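Local structure of Pgp2 (Campylobacter jejuni subsp. jejuni, 6XJ6) at residues N103-D106 with K107-K111; K209-F212 with E213-A216. The protein directs helical cell shape by binding peptidoglycan through a pocket on its accessory NTF2-like domain and probably trimming it as an LD-carboxypeptidase. All blocks are in the same frame, centred on the assembly; numbering follows the deposited sequence.

Contact 1: residues N103-D106 with K107-K111; sequences NLLD and KVQGK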
loop_
_atom_site.group_PDB
_atom_site.type_symbol
_atom_site.label_atom_id
_atom_site.label_comp_id
_atom_site.label_asym_id
_atom_site.label_seq_id
_atom_site.Cartn_x
_atom_site.Cartn_y
_atom_site.Cartn_z
ATOM N N ASN A 103 2.184 1.269 -8.357
ATOM C CA ASN A 103 1.220 0.308 -7.855
ATOM C C ASN A 103 -0.069 0.404 -8.672
ATOM O O ASN A 103 -0.177 1.172 -9.635
ATOM C CB ASN A 103 1.025 0.474 -6.346
ATOM C CG ASN A 103 0.340 1.778 -5.968
ATOM O OD1 ASN A 103 -0.495 2.298 -6.702
ATOM N ND2 ASN A 103 0.673 2.296 -4.792
ATOM N N LEU A 104 -1.055 -0.407 -8.304
ATOM C CA LEU A 104 -2.284 -0.467 -9.091
ATOM C C LEU A 104 -2.980 0.889 -9.142
ATOM O O LEU A 104 -3.496 1.291 -10.189
ATOM C CB LEU A 104 -3.220 -1.525 -8.517
ATOM C CG LEU A 104 -4.570 -1.645 -9.219
ATOM C CD1 LEU A 104 -4.408 -2.131 -10.645
ATOM C CD2 LEU A 104 -5.471 -2.571 -8.419
ATOM N N LEU A 105 -3.032 1.599 -8.016
ATOM C CA LEU A 105 -3.677 2.908 -8.010
ATOM C C LEU A 105 -2.946 3.873 -8.935
ATOM O O LEU A 105 -3.568 4.567 -9.745
ATOM C CB LEU A 105 -3.739 3.453 -6.583
ATOM C CG LEU A 105 -4.411 4.819 -6.426
ATOM C CD1 LEU A 105 -5.890 4.756 -6.769
ATOM C CD2 LEU A 105 -4.205 5.329 -5.013
ATOM N N ASP A 106 -1.620 3.924 -8.826
ATOM C CA ASP A 106 -0.818 4.703 -9.763
ATOM C C ASP A 106 -1.186 4.364 -11.199
ATOM O O ASP A 106 -1.384 5.255 -12.034
ATOM C CB ASP A 106 0.664 4.400 -9.545
ATOM C CG ASP A 106 1.173 4.840 -8.178
ATOM O OD1 ASP A 106 0.710 5.872 -7.657
ATOM O OD2 ASP A 106 2.069 4.154 -7.645
ATOM N N LYS A 107 -1.265 3.069 -11.513
ATOM C CA LYS A 107 -1.485 2.661 -12.898
ATOM C C LYS A 107 -2.859 3.090 -13.394
ATOM O O LYS A 107 -2.986 3.599 -14.512
ATOM C CB LYS A 107 -1.315 1.150 -13.048
ATOM C CG LYS A 107 0.119 0.661 -12.918
ATOM C CD LYS A 107 0.162 -0.850 -13.016
ATOM C CE LYS A 107 1.573 -1.387 -13.010
ATOM N NZ LYS A 107 1.555 -2.864 -13.164
ATOM N N VAL A 108 -3.910 2.868 -12.600
ATOM C CA VAL A 108 -5.243 3.214 -13.084
ATOM C C VAL A 108 -5.425 4.723 -13.169
ATOM O O VAL A 108 -6.289 5.202 -13.914
ATOM C CB VAL A 108 -6.381 2.527 -12.301
ATOM C CG1 VAL A 108 -6.210 1.019 -12.340
ATOM C CG2 VAL A 108 -6.452 3.034 -10.870
ATOM N N GLN A 109 -4.631 5.482 -12.424
ATOM C CA GLN A 109 -4.618 6.930 -12.547
ATOM C C GLN A 109 -3.793 7.408 -13.730
ATOM O O GLN A 109 -3.706 8.619 -13.952
ATOM C CB GLN A 109 -4.075 7.558 -11.265
ATOM C CG GLN A 109 -4.999 7.396 -10.082
ATOM C CD GLN A 109 -4.415 7.956 -8.807
ATOM O OE1 GLN A 109 -3.217 8.227 -8.724
ATOM N NE2 GLN A 109 -5.262 8.127 -7.796
ATOM N N GLY A 110 -3.193 6.492 -14.481
ATOM C CA GLY A 110 -2.431 6.838 -15.663
ATOM C C GLY A 110 -0.988 7.216 -15.416
ATOM O O GLY A 110 -0.337 7.738 -16.328
ATOM N N LYS A 111 -0.468 6.983 -14.217
ATOM C CA LYS A 111 0.915 7.314 -13.931
ATOM C C LYS A 111 1.853 6.348 -14.641
ATOM O O LYS A 111 1.504 5.198 -14.928
ATOM C CB LYS A 111 1.174 7.232 -12.428
ATOM C CG LYS A 111 0.447 8.275 -11.616
ATOM C CD LYS A 111 0.934 8.237 -10.181
ATOM C CE LYS A 111 0.201 9.226 -9.306
ATOM N NZ LYS A 111 0.689 9.137 -7.910
HETATM O O HOH W 1 -1.422 7.565 -7.136
HETATM O O HOH W 2 2.518 7.844 -6.350
#
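The short helix 104-108 carries a capping motif at each end, and D106 and K111 meet across its C-terminal turn. K111 NZ lies 3.3 Å from D106 OD1, a salt bridge whose hydrogen bond is weak. The lysine chain is extended, and its CD passes 3.5 Å from the same oxygen. Two waters reinforce the pair. Each accepts from K111 NZ and lies within hydrogen-bonding distance of D106 OD1. The ammonium also has a salt bridge to D65, so the lysine is shared between two carboxylates. At the N-terminal end, N103 and D106 form a capping box. N103 OD1 accepts from D106 N at 2.9 Å in a nearly straight bond (172°). D106 OD2 accepts from N103 N at 3.0 Å, on its anti side. The first torsion of D106 (chi1 -65°) sets CG beside its own backbone N, which turns the carboxylate back to the cap. Y79 OH also bonds OD2, while OD1 faces the lysine and the two waters. At the other end, G110 takes a positive phi (85°) and forms a Schellman motif. K111 N donates to D106 O at 2.9 Å, and G110 N bonds K107 O. The Q109 amide reaches back to L105, with NE2 3.6 Å from CD1 of L105. L105 and V108 both touch A285 of strand 285-286, and L105 also touches Y272 of strand 263-275.

Contact 2: residues K209-F212 with E213-A216; sequences KMKF and EQFA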
loop_
_atom_site.group_PDB
_atom_site.type_symbol
_atom_site.label_atom_id
_atom_site.label_comp_id
_atom_site.label_asym_id
_atom_site.label_seq_id
_atom_site.Cartn_x
_atom_site.Cartn_y
_atom_site.Cartn_z
ATOM N N LYS A 209 -10.815 1.494 -18.334
ATOM C CA LYS A 209 -11.361 2.845 -18.441
ATOM C C LYS A 209 -12.889 2.874 -18.410
ATOM O O LYS A 209 -13.505 3.845 -18.861
ATOM C CB LYS A 209 -10.815 3.572 -19.676
ATOM C CG LYS A 209 -9.312 3.808 -19.612
ATOM C CD LYS A 209 -8.785 4.473 -20.871
ATOM C CE LYS A 209 -7.321 4.862 -20.722
ATOM N NZ LYS A 209 -6.463 3.716 -20.304
ATOM N N MET A 210 -13.526 1.838 -17.873
ATOM C CA MET A 210 -14.979 1.843 -17.765
ATOM C C MET A 210 -15.431 2.852 -16.712
ATOM O O MET A 210 -14.845 2.952 -15.630
ATOM C CB MET A 210 -15.480 0.451 -17.377
ATOM C CG MET A 210 -16.983 0.305 -17.433
ATOM S SD MET A 210 -17.554 -1.314 -16.884
ATOM C CE MET A 210 -16.825 -2.387 -18.094
ATOM N N LYS A 211 -16.483 3.599 -17.035
ATOM C CA LYS A 211 -17.074 4.545 -16.103
ATOM C C LYS A 211 -18.102 3.849 -15.211
ATOM O O LYS A 211 -18.545 2.731 -15.480
ATOM C CB LYS A 211 -17.714 5.705 -16.865
ATOM C CG LYS A 211 -16.709 6.567 -17.620
ATOM C CD LYS A 211 -17.389 7.526 -18.578
ATOM C CE LYS A 211 -17.966 6.797 -19.780
ATOM N NZ LYS A 211 -18.533 7.734 -20.786
ATOM N N PHE A 212 -18.501 4.550 -14.147
ATOM C CA PHE A 212 -19.281 3.925 -13.082
ATOM C C PHE A 212 -20.613 3.378 -13.587
ATOM O O PHE A 212 -21.015 2.269 -13.212
ATOM C CB PHE A 212 -19.510 4.918 -11.946
ATOM C CG PHE A 212 -20.231 4.327 -10.773
ATOM C CD1 PHE A 212 -19.533 3.660 -9.780
ATOM C CD2 PHE A 212 -21.609 4.421 -10.673
ATOM C CE1 PHE A 212 -20.195 3.110 -8.703
ATOM C CE2 PHE A 212 -22.276 3.874 -9.595
ATOM C CZ PHE A 212 -21.568 3.215 -8.609
ATOM N N GLU A 213 -21.327 4.146 -14.411
ATOM C CA GLU A 213 -22.631 3.690 -14.888
ATOM C C GLU A 213 -22.518 2.337 -15.581
ATOM O O GLU A 213 -23.330 1.435 -15.338
ATOM C CB GLU A 213 -23.242 4.735 -15.821
ATOM C CG GLU A 213 -24.646 4.402 -16.298
ATOM C CD GLU A 213 -25.232 5.483 -17.186
ATOM O OE1 GLU A 213 -24.449 6.229 -17.811
ATOM O OE2 GLU A 213 -26.476 5.591 -17.255
ATOM N N GLN A 214 -21.501 2.167 -16.431
ATOM C CA GLN A 214 -21.316 0.898 -17.127
ATOM C C GLN A 214 -20.832 -0.186 -16.175
ATOM O O GLN A 214 -21.231 -1.349 -16.295
ATOM C CB GLN A 214 -20.340 1.077 -18.289
ATOM C CG GLN A 214 -20.968 1.717 -19.520
ATOM C CD GLN A 214 -21.502 3.112 -19.248
ATOM O OE1 GLN A 214 -22.698 3.372 -19.394
ATOM N NE2 GLN A 214 -20.615 4.020 -18.853
ATOM N N PHE A 215 -19.967 0.176 -15.228
ATOM C CA PHE A 215 -19.542 -0.772 -14.202
ATOM C C PHE A 215 -20.735 -1.268 -13.395
ATOM O O PHE A 215 -20.863 -2.470 -13.137
ATOM C CB PHE A 215 -18.521 -0.084 -13.300
ATOM C CG PHE A 215 -18.081 -0.900 -12.118
ATOM C CD1 PHE A 215 -17.197 -1.958 -12.269
ATOM C CD2 PHE A 215 -18.522 -0.586 -10.842
ATOM C CE1 PHE A 215 -16.783 -2.699 -11.175
ATOM C CE2 PHE A 215 -18.099 -1.321 -9.742
ATOM C CZ PHE A 215 -17.229 -2.371 -9.909
ATOM N N ALA A 216 -21.634 -0.360 -13.012
ATOM C CA ALA A 216 -22.818 -0.750 -12.254
ATOM C C ALA A 216 -23.674 -1.737 -13.036
ATOM O O ALA A 216 -24.135 -2.748 -12.493
ATOM C CB ALA A 216 -23.633 0.495 -11.907
HETATM O O HOH W 3 -18.008 3.435 -19.424
#
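M210 holds CG anti to its backbone N (chi1 -172°) and continues extended through its second torsion (-177°), which carries SD over the first turn of helix 212-223. The bend at the third torsion turns only CE. SD comes to rest 3.3 Å from F215 N. Its CG packs 3.5 Å from Q214 CB, the two side chains crossing at an angle. K211 is the N-cap residue of this helix. Its carbonyl O accepts from F215 N at 2.9 Å, and F212 O accepts from A216 N at 2.7 Å. These bonds close the first helical turns. Q214 bends at its second torsion (61°) and runs alongside K211, both side chains pointing the same way. Q214 NE2 is 3.9 Å from K211 CB. A water bridges the pair: it accepts from K211 N at 2.8 Å and from Q214 NE2. The backbone N-H ahead of the helix is thus satisfied through water and a side chain from the first turn. The F212 ring meets the next turn only loosely, with CE2 4.3 Å from A216 CB. M210, K211 and Q214 lie toward the surface, while F215 is buried. The F215 ring makes edge-to-face stacks with F204 and Y199, and F212 also touches Y199. Both F215 and A216 pack on L196, so the start of helix 212-223 rests against helix 192-196 in the NTF2-like domain.

Contact 1 and contact 2 each include a helix start, and contact 1 also takes in the helix end. Their centres are about 17 Å apart, and their nearest atoms about 7 Å, so they do not touch. Both sit on one side of the molecule but in different domains. Residues 103-111 belong to the L,D-transpeptidase catalytic domain and residues 209-216 to the NTF2-like domain. Contact 1 still touches the NTF2-like domain, since L104 touches F207 and N103 bonds Y241. F207 is only two residues before K209, where contact 2 opens. Both contacts lie away from the predicted catalytic residues H119 and C136.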